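Local coordinates for endosialidase (Enterobacteria phage phi92, PDB 4HIZ), which hydrolyses the alpha-2,8 and alpha-2,9 linkages of sialic acid polymers from within the chain, presumably letting the phage through a polysialic acid capsule, at residues G191-S196 against N252-G257; I203-H208 against D239-T244; V212-N217 against W267-E272; F218-A223 against T259-T264. One frame throughout, in Å; residues are numbered along the deposited sequence. Where two conformers were deposited one is given.

Interaction 1. Residues G191-S196 against N252-G257; sequences GITISS and NIDNTG
Ile194 and Ile253 form the hydrogen-bonded pair of this short antiparallel pairing, and its two backbone bonds, Ile194 N to Ile253 O and Ile253 N to Ile194 O, measure 2.9 and 2.8 Å. Two residues along, past the non-hydrogen-bonded pair Thr193/Asp254, Asn255 N donates to Ile192 O. At both ends of the pairing an asparagine side-chain oxygen, not a backbone carbonyl, accepts from the facing strand. Asn255 OD1 accepts from Ile192 N at 2.8 Å, the donor standing above the amide plane by 40°; CG sits between the backbone N and the carbonyl carbon (chi1 75°), which folds the amide back onto the facing strand. Its ND2 lies over the CG1–CD1 arm of Ile192 and donates to Ser221 O. Asn252 OD1 receives Ser196 N at 2.9 Å in an almost straight bond, 172° at the hydrogen.

The pairing belongs to the antiparallel sheet of a small sialic acid-binding domain that interrupts the propeller, and strand 253-254 is an outermost strand of that sheet within the chain. On the other flank of strand 192-194 runs strand 200-204.

Apolar contact is confined to a few atoms. Ile194 and Ile253 run side by side and meet through their CD1 atoms, 4.0 Å apart. The opposite face carries Thr193 and Asp254, also side by side, the CG2 methyl of Thr193 resting against the carboxylate.

That carboxylate has polar work as well: Asp254 OD1 accepts from Thr256 N in an Asx turn, and takes a 2.6 Å bond from a water that accepts from Gly191 N.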
loop_
_atom_site.group_PDB
_atom_site.type_symbol
_atom_site.label_atom_id
_atom_site.label_comp_id
_atom_site.label_asym_id
_atom_site.label_seq_id
_atom_site.Cartn_x
_atom_site.Cartn_y
_atom_site.Cartn_z
ATOM N N GLY A 191 29.853 -20.195 29.401
ATOM C CA GLY A 191 28.626 -20.403 30.143
ATOM C C GLY A 191 27.781 -21.620 29.832
ATOM O O GLY A 191 26.723 -21.801 30.465
ATOM N N ILE A 192 28.198 -22.443 28.870
ATOM C CA ILE A 192 27.428 -23.656 28.561
ATOM C C ILE A 192 28.196 -24.894 28.988
ATOM O O ILE A 192 29.319 -25.126 28.500
ATOM C CB ILE A 192 27.096 -23.769 27.078
ATOM C CG1 ILE A 192 26.303 -22.519 26.625
ATOM C CG2 ILE A 192 26.300 -25.061 26.822
ATOM C CD1 ILE A 192 25.954 -22.509 25.096
ATOM N N THR A 193 27.607 -25.689 29.889
ATOM C CA THR A 193 28.290 -26.899 30.375
ATOM C C THR A 193 27.361 -28.105 30.296
ATOM O O THR A 193 26.142 -27.994 30.563
ATOM C CB THR A 193 28.770 -26.749 31.821
ATOM O OG1 THR A 193 27.697 -26.287 32.637
ATOM C CG2 THR A 193 29.939 -25.769 31.908
ATOM N N ILE A 194 27.938 -29.247 29.930
ATOM C CA ILE A 194 27.219 -30.523 29.906
ATOM C C ILE A 194 28.120 -31.610 30.462
ATOM O O ILE A 194 29.258 -31.731 30.011
ATOM C CB ILE A 194 26.859 -30.925 28.466
ATOM C CG1 ILE A 194 26.218 -29.730 27.734
ATOM C CG2 ILE A 194 25.863 -32.112 28.480
ATOM C CD1 ILE A 194 26.126 -29.886 26.234
ATOM N N SER A 195 27.615 -32.420 31.392
ATOM C CA SER A 195 28.400 -33.572 31.853
ATOM C C SER A 195 28.245 -34.731 30.904
ATOM O O SER A 195 27.163 -34.942 30.361
ATOM C CB SER A 195 27.953 -34.014 33.250
ATOM O OG SER A 195 28.213 -32.956 34.129
ATOM N N SER A 196 29.334 -35.477 30.691
ATOM C CA SER A 196 29.279 -36.668 29.865
ATOM C C SER A 196 28.171 -37.585 30.382
ATOM O O SER A 196 28.027 -37.773 31.587
ATOM C CB SER A 196 30.626 -37.393 29.909
ATOM O OG SER A 196 30.651 -38.398 28.922
ATOM N N ASN A 252 32.624 -34.519 28.537
ATOM C CA ASN A 252 32.368 -33.340 29.370
ATOM C C ASN A 252 32.582 -32.100 28.519
ATOM O O ASN A 252 33.665 -31.909 27.954
ATOM C CB ASN A 252 33.342 -33.307 30.546
ATOM C CG ASN A 252 33.118 -34.460 31.495
ATOM O OD1 ASN A 252 31.971 -34.877 31.725
ATOM N ND2 ASN A 252 34.220 -35.025 32.015
ATOM N N ILE A 253 31.538 -31.282 28.403
ATOM C CA ILE A 253 31.573 -30.132 27.507
ATOM C C ILE A 253 31.524 -28.868 28.336
ATOM O O ILE A 253 30.716 -28.754 29.263
ATOM C CB ILE A 253 30.378 -30.216 26.571
ATOM C CG1 ILE A 253 30.602 -31.361 25.572
ATOM C CG2 ILE A 253 30.153 -28.874 25.854
ATOM C CD1 ILE A 253 29.323 -31.769 24.846
ATOM N N ASP A 254 32.387 -27.915 28.010
ATOM C CA ASP A 254 32.362 -26.591 28.639
ATOM C C ASP A 254 32.857 -25.622 27.594
ATOM O O ASP A 254 34.033 -25.698 27.173
ATOM C CB ASP A 254 33.309 -26.582 29.858
ATOM C CG ASP A 254 33.314 -25.232 30.609
ATOM O OD1 ASP A 254 32.989 -24.173 30.016
ATOM O OD2 ASP A 254 33.664 -25.221 31.808
ATOM N N ASN A 255 31.988 -24.711 27.148
ATOM C CA ASN A 255 32.387 -23.854 26.035
ATOM C C ASN A 255 33.080 -22.573 26.470
ATOM O O ASN A 255 33.066 -21.571 25.741
ATOM C CB ASN A 255 31.192 -23.515 25.140
ATOM C CG ASN A 255 30.254 -22.480 25.777
ATOM O OD1 ASN A 255 30.278 -22.275 26.999
ATOM N ND2 ASN A 255 29.425 -21.817 24.940
ATOM N N THR A 256 33.704 -22.600 27.644
ATOM C CA THR A 256 34.455 -21.446 28.121
ATOM C C THR A 256 35.380 -20.894 26.988
ATOM O O THR A 256 36.033 -21.665 26.277
ATOM C CB THR A 256 35.261 -21.847 29.398
ATOM O OG1 THR A 256 36.028 -20.736 29.855
ATOM C CG2 THR A 256 36.191 -22.974 29.091
ATOM N N GLY A 257 35.381 -19.578 26.794
ATOM C CA GLY A 257 36.192 -18.952 25.753
ATOM C C GLY A 257 35.530 -18.841 24.381
ATOM O O GLY A 257 36.002 -18.112 23.506
HETATM O O HOH W 1 31.779 -21.964 30.785
#

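Interaction 2. Residues I203-H208 against D239-T244; sequences IVLKKH and DTFTVT
The Phe241 ring carries Ile203 on one face, with CB 3.8 Å from the ring centroid and close to its normal, a CH-pi contact to which Ile203 CG2 adds by touching CZ. Leu205 CB meets the ring at its edge, near CE1. Another part of that edge turns toward a face of His208, giving an edge-to-face pair with centroids 5.2 Å apart and planes at 64°. At the edge of the imidazole, in its plane, lie the carbonyl carbon of Asp239 and the amide N of Thr240. The His208 ring is fixed in rotation mainly by outside neighbours, ND1 bonding to Leu210 N and NE2 to Asn237 O; the bond from NE2 to Thr240 O, at 3.4 Å, is weak. With CG between the backbone N and the carbonyl carbon (chi1 64°), Phe241 swings its ring beneath Ile203.

Backbone bonds tie the strands: Ile203 N to Phe241 O at 2.8 Å, Phe241 N to Ile203 O, and Leu205 N to Asp239 O at 2.8 Å. After Leu205 the chain leaves the strand and curls round the Asp239 carboxylate. Its OD1 accepts Lys207 N on the anti lone pair at 2.9 Å. In one of its two conformers, Lys207 NZ forms a 2.7 Å salt bridge with Asp239 OD1 on the syn lone pair, while two waters join OD2 to Lys206 NZ, one lysine bond being weak.

This is antiparallel pairing of neighbouring strands 200-204 and 240-244 in the eight-stranded sheet of the domain inserted into the propeller, Phe241 and Leu205 lying on the side that packs on Phe262 of strand 261-264.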
loop_
_atom_site.group_PDB
_atom_site.type_symbol
_atom_site.label_atom_id
_atom_site.label_comp_id
_atom_site.label_asym_id
_atom_site.label_seq_id
_atom_site.Cartn_x
_atom_site.Cartn_y
_atom_site.Cartn_z
ATOM N N ILE A 203 22.913 -23.568 31.004
ATOM C CA ILE A 203 23.235 -22.348 30.302
ATOM C C ILE A 203 23.244 -21.167 31.251
ATOM O O ILE A 203 22.232 -20.857 31.880
ATOM C CB ILE A 203 22.156 -22.042 29.259
ATOM C CG1 ILE A 203 21.720 -23.314 28.490
ATOM C CG2 ILE A 203 22.595 -20.867 28.375
ATOM C CD1 ILE A 203 22.795 -23.968 27.660
ATOM N N VAL A 204 24.386 -20.497 31.335
ATOM C CA VAL A 204 24.471 -19.256 32.085
ATOM C C VAL A 204 24.205 -18.085 31.143
ATOM O O VAL A 204 24.843 -17.918 30.102
ATOM C CB VAL A 204 25.840 -19.093 32.757
ATOM C CG1 VAL A 204 25.928 -17.724 33.441
ATOM C CG2 VAL A 204 26.055 -20.212 33.768
ATOM N N LEU A 205 23.204 -17.300 31.483
ATOM C CA LEU A 205 22.858 -16.133 30.690
ATOM C C LEU A 205 22.225 -15.136 31.666
ATOM O O LEU A 205 21.132 -15.370 32.190
ATOM C CB LEU A 205 21.874 -16.556 29.594
ATOM C CG LEU A 205 21.546 -15.556 28.510
ATOM C CD1 LEU A 205 22.765 -15.385 27.594
ATOM C CD2 LEU A 205 20.347 -16.057 27.702
ATOM N N LYS A 206 22.912 -14.025 31.922
ATOM C CA LYS A 206 22.497 -13.137 33.009
ATOM C C LYS A 206 21.117 -12.526 32.789
ATOM O O LYS A 206 20.803 -12.064 31.709
ATOM C CB LYS A 206 23.549 -12.055 33.272
ATOM C CG LYS A 206 24.848 -12.620 33.884
ATOM C CD LYS A 206 25.690 -11.529 34.546
ATOM C CE LYS A 206 27.068 -12.031 34.967
ATOM N NZ LYS A 206 27.038 -12.940 36.154
ATOM N N LYS A 207 20.293 -12.587 33.829
ATOM C CA LYS A 207 18.960 -11.983 33.841
ATOM C C LYS A 207 18.150 -12.386 32.612
ATOM O O LYS A 207 17.569 -11.565 31.912
ATOM C CB LYS A 207 19.056 -10.459 34.001
ATOM C CG LYS A 207 19.860 -10.021 35.230
ATOM C CD LYS A 207 19.501 -10.849 36.486
ATOM C CE LYS A 207 20.394 -10.505 37.677
ATOM N NZ LYS A 207 21.793 -11.033 37.550
ATOM N N HIS A 208 18.099 -13.686 32.359
ATOM C CA HIS A 208 17.494 -14.179 31.115
ATOM C C HIS A 208 15.968 -13.976 31.038
ATOM O O HIS A 208 15.400 -13.857 29.938
ATOM C CB HIS A 208 17.884 -15.651 30.891
ATOM C CG HIS A 208 17.559 -16.542 32.049
ATOM N ND1 HIS A 208 16.275 -16.983 32.305
ATOM C CD2 HIS A 208 18.346 -17.069 33.027
ATOM C CE1 HIS A 208 16.287 -17.747 33.391
ATOM N NE2 HIS A 208 17.528 -17.807 33.847
ATOM N N ASP A 239 20.216 -16.234 36.674
ATOM C CA ASP A 239 21.208 -16.190 35.601
ATOM C C ASP A 239 21.465 -17.525 34.925
ATOM O O ASP A 239 22.402 -17.625 34.117
ATOM C CB ASP A 239 22.566 -15.663 36.102
ATOM C CG ASP A 239 22.476 -14.294 36.733
ATOM O OD1 ASP A 239 21.725 -13.437 36.243
ATOM O OD2 ASP A 239 23.174 -14.078 37.743
ATOM N N THR A 240 20.669 -18.537 35.225
ATOM C CA THR A 240 20.979 -19.895 34.775
ATOM C C THR A 240 19.716 -20.689 34.452
ATOM O O THR A 240 18.738 -20.697 35.237
ATOM C CB THR A 240 21.693 -20.665 35.919
ATOM O OG1 THR A 240 22.650 -19.803 36.545
ATOM C CG2 THR A 240 22.386 -21.908 35.379
ATOM N N PHE A 241 19.736 -21.391 33.326
ATOM C CA PHE A 241 18.632 -22.284 32.997
ATOM C C PHE A 241 19.170 -23.529 32.339
ATOM O O PHE A 241 20.368 -23.629 32.098
ATOM C CB PHE A 241 17.572 -21.586 32.101
ATOM C CG PHE A 241 18.080 -21.171 30.728
ATOM C CD1 PHE A 241 18.782 -19.978 30.567
ATOM C CD2 PHE A 241 17.845 -21.973 29.607
ATOM C CE1 PHE A 241 19.249 -19.571 29.301
ATOM C CE2 PHE A 241 18.304 -21.579 28.318
ATOM C CZ PHE A 241 19.012 -20.391 28.166
ATOM N N THR A 242 18.297 -24.475 32.027
ATOM C CA THR A 242 18.764 -25.649 31.289
ATOM C C THR A 242 17.904 -25.906 30.052
ATOM O O THR A 242 16.761 -25.436 29.944
ATOM C CB THR A 242 18.725 -26.942 32.143
ATOM O OG1 THR A 242 17.353 -27.294 32.414
ATOM C CG2 THR A 242 19.562 -26.781 33.461
ATOM N N VAL A 243 18.466 -26.699 29.152
ATOM C CA VAL A 243 17.753 -27.223 27.990
ATOM C C VAL A 243 18.052 -28.724 27.931
ATOM O O VAL A 243 19.092 -29.196 28.457
ATOM C CB VAL A 243 18.152 -26.501 26.653
ATOM C CG1 VAL A 243 17.799 -25.013 26.736
ATOM C CG2 VAL A 243 19.653 -26.669 26.316
ATOM N N THR A 244 17.157 -29.474 27.313
ATOM C CA THR A 244 17.358 -30.910 27.171
ATOM C C THR A 244 17.867 -31.301 25.783
ATOM O O THR A 244 17.291 -30.901 24.777
ATOM C CB THR A 244 16.046 -31.645 27.431
ATOM O OG1 THR A 244 15.581 -31.306 28.737
ATOM C CG2 THR A 244 16.239 -33.166 27.372
HETATM O O HOH W 2 24.566 -11.599 37.772
HETATM O O HOH W 3 25.743 -15.424 37.495
#

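Interaction 3. Residues V212-N217 against W267-E272; sequences VGDAVN and WDSPWE
A backbone-to-side-chain bond from Ala215 N to Ser269 OG joins the start of strand 215-219 to the loop by which the chain leaves the inserted domain for the propeller strand 272-275. The bond spans 3.0 Å between Ala215 N and Ser269 OG and is nearly straight, 168° at the hydrogen. The serine hydroxyl lies beside its own backbone N (chi1 -64°), turned to the incoming strand, and it has a second partner in Arg265 O, so two bonds settle its rotation.

Contact on either side of this bond is slight. Ala215 CB rests on Asp268 CB at 3.7 Å, while Gly213 O lies 3.6 Å from the CD of Pro270. A water donates to both Asp214 OD1, at 2.7 Å, and Pro270 O, linking two acceptors that cannot bond each other. The other carboxylate oxygen, OD2, is engaged by Lys211 N and by a salt bridge to Arg157, while Asp268 pairs with Arg265.

Trp267 meets the second subunit, stacked on its His510 and edge-to-face with its Trp497. From strand 172-181, Pro181 touches both Asp214 and Ser269, and Arg180 bonds to Ser269 O; backbone bonds join Gly213 and Asp214 to Val232 of strand 230-237, and Ala215 to Arg265.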
loop_
_atom_site.group_PDB
_atom_site.type_symbol
_atom_site.label_atom_id
_atom_site.label_comp_id
_atom_site.label_asym_id
_atom_site.label_seq_id
_atom_site.Cartn_x
_atom_site.Cartn_y
_atom_site.Cartn_z
ATOM N N VAL A 212 10.181 -22.071 32.240
ATOM C CA VAL A 212 10.056 -23.379 31.622
ATOM C C VAL A 212 9.044 -23.353 30.466
ATOM O O VAL A 212 7.919 -22.811 30.604
ATOM C CB VAL A 212 9.607 -24.414 32.664
ATOM C CG1 VAL A 212 9.318 -25.748 31.991
ATOM C CG2 VAL A 212 10.687 -24.570 33.736
ATOM N N GLY A 213 9.443 -23.935 29.337
ATOM C CA GLY A 213 8.591 -23.987 28.166
ATOM C C GLY A 213 8.868 -22.859 27.194
ATOM O O GLY A 213 8.408 -22.919 26.032
ATOM N N ASP A 214 9.602 -21.832 27.630
ATOM C CA ASP A 214 9.907 -20.712 26.693
ATOM C C ASP A 214 10.798 -21.200 25.555
ATOM O O ASP A 214 11.612 -22.113 25.720
ATOM C CB ASP A 214 10.517 -19.511 27.428
ATOM C CG ASP A 214 9.477 -18.717 28.190
ATOM O OD1 ASP A 214 8.262 -18.928 27.940
ATOM O OD2 ASP A 214 9.862 -17.860 29.025
ATOM N N ALA A 215 10.617 -20.587 24.391
ATOM C CA ALA A 215 11.269 -21.007 23.151
ATOM C C ALA A 215 12.494 -20.156 22.896
ATOM O O ALA A 215 12.417 -18.919 22.988
ATOM C CB ALA A 215 10.275 -20.819 21.998
ATOM N N VAL A 216 13.617 -20.804 22.565
ATOM C CA VAL A 216 14.893 -20.092 22.391
ATOM C C VAL A 216 15.633 -20.628 21.178
ATOM O O VAL A 216 15.189 -21.597 20.564
ATOM C CB VAL A 216 15.786 -20.204 23.659
ATOM C CG1 VAL A 216 15.036 -19.659 24.883
ATOM C CG2 VAL A 216 16.218 -21.658 23.877
ATOM N N ASN A 217 16.744 -19.988 20.814
ATOM C CA ASN A 217 17.507 -20.446 19.663
ATOM C C ASN A 217 18.980 -20.185 19.917
ATOM O O ASN A 217 19.346 -19.128 20.454
ATOM C CB ASN A 217 17.038 -19.670 18.417
ATOM C CG ASN A 217 17.864 -19.972 17.192
ATOM O OD1 ASN A 217 18.806 -19.249 16.888
ATOM N ND2 ASN A 217 17.483 -21.012 16.448
ATOM N N TRP A 267 7.457 -15.256 19.629
ATOM C CA TRP A 267 6.237 -15.702 18.981
ATOM C C TRP A 267 5.985 -17.187 19.069
ATOM O O TRP A 267 4.868 -17.625 18.776
ATOM C CB TRP A 267 6.222 -15.249 17.491
ATOM C CG TRP A 267 6.191 -13.727 17.334
ATOM C CD1 TRP A 267 5.074 -12.931 17.312
ATOM C CD2 TRP A 267 7.320 -12.836 17.239
ATOM N NE1 TRP A 267 5.442 -11.604 17.186
ATOM C CE2 TRP A 267 6.810 -11.521 17.126
ATOM C CE3 TRP A 267 8.705 -13.026 17.236
ATOM C CZ2 TRP A 267 7.630 -10.402 16.994
ATOM C CZ3 TRP A 267 9.540 -11.901 17.084
ATOM C CH2 TRP A 267 8.994 -10.603 16.970
ATOM N N ASP A 268 7.012 -17.956 19.457
ATOM C CA ASP A 268 6.862 -19.393 19.692
ATOM C C ASP A 268 6.732 -19.749 21.171
ATOM O O ASP A 268 6.590 -20.921 21.520
ATOM C CB ASP A 268 8.065 -20.158 19.097
ATOM C CG ASP A 268 8.133 -20.051 17.586
ATOM O OD1 ASP A 268 7.084 -19.852 16.928
ATOM O OD2 ASP A 268 9.245 -20.180 17.055
ATOM N N SER A 269 6.809 -18.762 22.048
ATOM C CA SER A 269 6.746 -19.072 23.490
ATOM C C SER A 269 5.304 -18.990 23.978
ATOM O O SER A 269 4.637 -18.027 23.723
ATOM C CB SER A 269 7.602 -18.068 24.282
ATOM O OG SER A 269 8.983 -18.169 23.942
ATOM N N PRO A 270 4.817 -20.008 24.687
ATOM C CA PRO A 270 3.454 -19.868 25.225
ATOM C C PRO A 270 3.337 -18.677 26.158
ATOM O O PRO A 270 4.290 -18.365 26.882
ATOM C CB PRO A 270 3.232 -21.172 26.005
ATOM C CG PRO A 270 4.553 -21.830 26.096
ATOM C CD PRO A 270 5.399 -21.336 24.944
ATOM N N TRP A 271 2.180 -18.023 26.160
ATOM C CA TRP A 271 1.945 -16.985 27.149
ATOM C C TRP A 271 1.788 -17.656 28.521
ATOM O O TRP A 271 1.108 -18.656 28.640
ATOM C CB TRP A 271 0.659 -16.250 26.825
ATOM C CG TRP A 271 0.688 -15.353 25.609
ATOM C CD1 TRP A 271 0.174 -15.632 24.376
ATOM C CD2 TRP A 271 1.169 -14.004 25.553
ATOM N NE1 TRP A 271 0.330 -14.533 23.530
ATOM C CE2 TRP A 271 0.905 -13.514 24.248
ATOM C CE3 TRP A 271 1.764 -13.145 26.493
ATOM C CZ2 TRP A 271 1.257 -12.225 23.849
ATOM C CZ3 TRP A 271 2.093 -11.860 26.108
ATOM C CH2 TRP A 271 1.831 -11.406 24.790
ATOM N N GLU A 272 2.428 -17.092 29.521
ATOM C CA GLU A 272 2.048 -17.433 30.908
ATOM C C GLU A 272 0.827 -16.601 31.211
ATOM O O GLU A 272 0.864 -15.395 31.028
ATOM C CB GLU A 272 3.169 -17.038 31.846
ATOM C CG GLU A 272 2.755 -17.258 33.310
ATOM C CD GLU A 272 3.676 -16.523 34.270
ATOM O OE1 GLU A 272 3.821 -15.264 34.164
ATOM O OE2 GLU A 272 4.287 -17.220 35.093
HETATM O O HOH W 4 6.191 -17.488 28.789
#

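Interaction 4. Residues F218-A223 against T259-T264; sequences FSNSGA and TWHFGT. With SIA (N-acetyl-alpha-neuraminic acid), chain D.
Phe218, Trp260 and Phe262 form an aromatic cluster beneath the neighbouring antiparallel strands 215-219 and 261-264, backing a sialic acid site in the domain inserted into the propeller. Phe218 and Trp260 lie side by side with planes 28° apart, but offset so that little of one ring lies over the other; CD1 of Phe218 meets CZ3 of Trp260 at 3.6 Å. Phe262 comes in T-shaped, its edge toward a face of Phe218, planes at 71°. The indole NE1 bonds to Gly190 O.

Ser219 and His261, a hydrogen-bonded pair with two 3.0 Å backbone bonds, Ser219 N to His261 O and His261 N to Ser219 O, turn their side chains to the opposite, sugar-bearing face. There Asn220 and His261 run alongside each other with amide and imidazole almost perpendicular, OD1 of Asn220 lying at the ring edge 3.4 Å from CD2; His261 ND1 is hydrogen-bonded to Tyr185 OH. Ile499 of the second subunit packs on Ser219 and His261.

Ser227 OG also bonds the sialic acid; Asn220 N donates to its carboxylate O1B at 2.8 Å, and Ser219 OG, anti to its own N (chi1 -170°), accepts from N5 while donating to Asn220 OD1 at 2.7 Å.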
loop_
_atom_site.group_PDB
_atom_site.type_symbol
_atom_site.label_atom_id
_atom_site.label_comp_id
_atom_site.label_asym_id
_atom_site.label_seq_id
_atom_site.Cartn_x
_atom_site.Cartn_y
_atom_site.Cartn_z
ATOM N N PHE A 218 19.817 -21.153 19.544
ATOM C CA PHE A 218 21.257 -21.058 19.716
ATOM C C PHE A 218 22.003 -21.141 18.402
ATOM O O PHE A 218 21.589 -21.873 17.495
ATOM C CB PHE A 218 21.728 -22.277 20.529
ATOM C CG PHE A 218 21.247 -22.290 21.940
ATOM C CD1 PHE A 218 22.022 -21.713 22.947
ATOM C CD2 PHE A 218 20.072 -22.950 22.287
ATOM C CE1 PHE A 218 21.610 -21.730 24.294
ATOM C CE2 PHE A 218 19.634 -22.995 23.644
ATOM C CZ PHE A 218 20.404 -22.378 24.654
ATOM N N SER A 219 23.128 -20.435 18.303
ATOM C CA SER A 219 23.995 -20.606 17.131
ATOM C C SER A 219 25.451 -20.516 17.564
ATOM O O SER A 219 25.796 -19.712 18.462
ATOM C CB SER A 219 23.696 -19.530 16.062
ATOM O OG SER A 219 24.374 -19.855 14.863
ATOM N N ASN A 220 26.295 -21.353 16.963
ATOM C CA ASN A 220 27.734 -21.307 17.237
ATOM C C ASN A 220 28.093 -21.527 18.716
ATOM O O ASN A 220 29.080 -20.969 19.208
ATOM C CB ASN A 220 28.342 -20.001 16.720
ATOM C CG ASN A 220 27.971 -19.727 15.243
ATOM O OD1 ASN A 220 26.927 -19.121 14.943
ATOM N ND2 ASN A 220 28.831 -20.190 14.315
ATOM N N SER A 221 27.319 -22.362 19.416
ATOM C CA SER A 221 27.543 -22.528 20.843
ATOM C C SER A 221 28.887 -23.146 21.221
ATOM O O SER A 221 29.340 -22.949 22.331
ATOM C CB SER A 221 26.429 -23.398 21.456
ATOM O OG SER A 221 26.586 -24.754 21.016
ATOM N N GLY A 222 29.497 -23.919 20.329
ATOM C CA GLY A 222 30.679 -24.701 20.691
ATOM C C GLY A 222 30.343 -25.838 21.646
ATOM O O GLY A 222 31.253 -26.425 22.245
ATOM N N ALA A 223 29.063 -26.158 21.813
ATOM C CA ALA A 223 28.643 -27.244 22.707
ATOM C C ALA A 223 27.720 -28.187 21.946
ATOM O O ALA A 223 26.576 -27.831 21.624
ATOM C CB ALA A 223 27.923 -26.680 23.934
ATOM N N THR A 259 32.665 -17.534 21.931
ATOM C CA THR A 259 31.637 -16.508 21.801
ATOM C C THR A 259 30.530 -17.060 20.907
ATOM O O THR A 259 30.806 -17.614 19.857
ATOM C CB THR A 259 32.237 -15.185 21.255
ATOM O OG1 THR A 259 33.285 -14.758 22.140
ATOM C CG2 THR A 259 31.179 -14.096 21.229
ATOM N N TRP A 260 29.283 -16.981 21.374
ATOM C CA TRP A 260 28.177 -17.630 20.666
ATOM C C TRP A 260 26.972 -16.688 20.564
ATOM O O TRP A 260 27.074 -15.516 20.920
ATOM C CB TRP A 260 27.818 -18.963 21.378
ATOM C CG TRP A 260 27.606 -18.877 22.894
ATOM C CD1 TRP A 260 28.588 -18.807 23.864
ATOM C CD2 TRP A 260 26.349 -18.925 23.604
ATOM N NE1 TRP A 260 28.017 -18.794 25.125
ATOM C CE2 TRP A 260 26.649 -18.852 24.994
ATOM C CE3 TRP A 260 25.001 -19.004 23.200
ATOM C CZ2 TRP A 260 25.669 -18.871 25.966
ATOM C CZ3 TRP A 260 24.016 -19.010 24.173
ATOM C CH2 TRP A 260 24.353 -18.934 25.547
ATOM N N HIS A 261 25.857 -17.214 20.074
ATOM C CA HIS A 261 24.696 -16.371 19.783
ATOM C C HIS A 261 23.450 -16.982 20.384
ATOM O O HIS A 261 23.230 -18.193 20.268
ATOM C CB HIS A 261 24.476 -16.280 18.264
ATOM C CG HIS A 261 25.635 -15.697 17.527
ATOM N ND1 HIS A 261 25.941 -14.352 17.568
ATOM C CD2 HIS A 261 26.597 -16.285 16.771
ATOM C CE1 HIS A 261 27.034 -14.133 16.850
ATOM N NE2 HIS A 261 27.448 -15.289 16.347
ATOM N N PHE A 262 22.628 -16.140 20.994
ATOM C CA PHE A 262 21.377 -16.579 21.599
ATOM C C PHE A 262 20.245 -15.647 21.203
ATOM O O PHE A 262 20.420 -14.426 21.202
ATOM C CB PHE A 262 21.535 -16.540 23.131
ATOM C CG PHE A 262 20.286 -16.945 23.882
ATOM C CD1 PHE A 262 19.985 -18.292 24.089
ATOM C CD2 PHE A 262 19.400 -15.982 24.338
ATOM C CE1 PHE A 262 18.830 -18.668 24.773
ATOM C CE2 PHE A 262 18.215 -16.352 25.010
ATOM C CZ PHE A 262 17.946 -17.695 25.231
ATOM N N GLY A 263 19.076 -16.224 20.902
ATOM C CA GLY A 263 17.886 -15.398 20.707
ATOM C C GLY A 263 16.689 -16.060 21.369
ATOM O O GLY A 263 16.563 -17.297 21.367
ATOM N N THR A 264 15.805 -15.248 21.948
ATOM C CA THR A 264 14.530 -15.806 22.325
ATOM C C THR A 264 13.670 -15.957 21.061
ATOM O O THR A 264 13.976 -15.369 20.000
ATOM C CB THR A 264 13.784 -14.897 23.291
ATOM O OG1 THR A 264 13.602 -13.626 22.670
ATOM C CG2 THR A 264 14.600 -14.725 24.591
HETATM C C1 SIA D . 24.470 -23.878 15.085
HETATM C C2 SIA D . 23.640 -24.212 13.845
HETATM C C3 SIA D . 22.169 -23.775 14.002
HETATM C C4 SIA D . 21.982 -22.268 13.860
HETATM C C5 SIA D . 22.695 -21.729 12.613
HETATM C C6 SIA D . 24.153 -22.199 12.570
HETATM C C7 SIA D . 24.818 -21.834 11.241
HETATM C C8 SIA D . 26.315 -22.176 11.184
HETATM C C9 SIA D . 27.035 -21.979 12.506
HETATM C C10 SIA D . 21.979 -19.540 11.716
HETATM C C11 SIA D . 21.971 -18.055 11.950
HETATM N N5 SIA D . 22.601 -20.267 12.653
HETATM O O1A SIA D . 23.992 -24.213 16.186
HETATM O O1B SIA D . 25.582 -23.300 15.009
HETATM O O4 SIA D . 20.569 -21.966 13.775
HETATM O O6 SIA D . 24.249 -23.622 12.690
HETATM O O7 SIA D . 24.159 -22.616 10.234
HETATM O O8 SIA D . 26.446 -23.546 10.808
HETATM O O9 SIA D . 27.371 -23.243 13.116
HETATM O O10 SIA D . 21.457 -20.053 10.723
#

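In the fold
Interactions 1, 2 and 4 lie within the inserted domain; interaction 3 is at its junction with the propeller, and all four reach one antiparallel sheet. Interactions 2 and 4 share the apolar interior, where Val243 packs on Phe218 and Ile203 on Trp260. Interaction 4 is the most buried, yet its other face binds sugar. Interaction 1 lies toward the outer end and relies on asparagine amides more than on hydrophobic area; its Ile192 packs on Ala223 of interaction 4, and its Gly191 O bonds to Val204 N of interaction 2. Interaction 3 is the smallest and depends on one serine and a water. It shares strand 215-219 with interaction 4, Asn217 N bonding to Gly263 O, and both touch the second subunit.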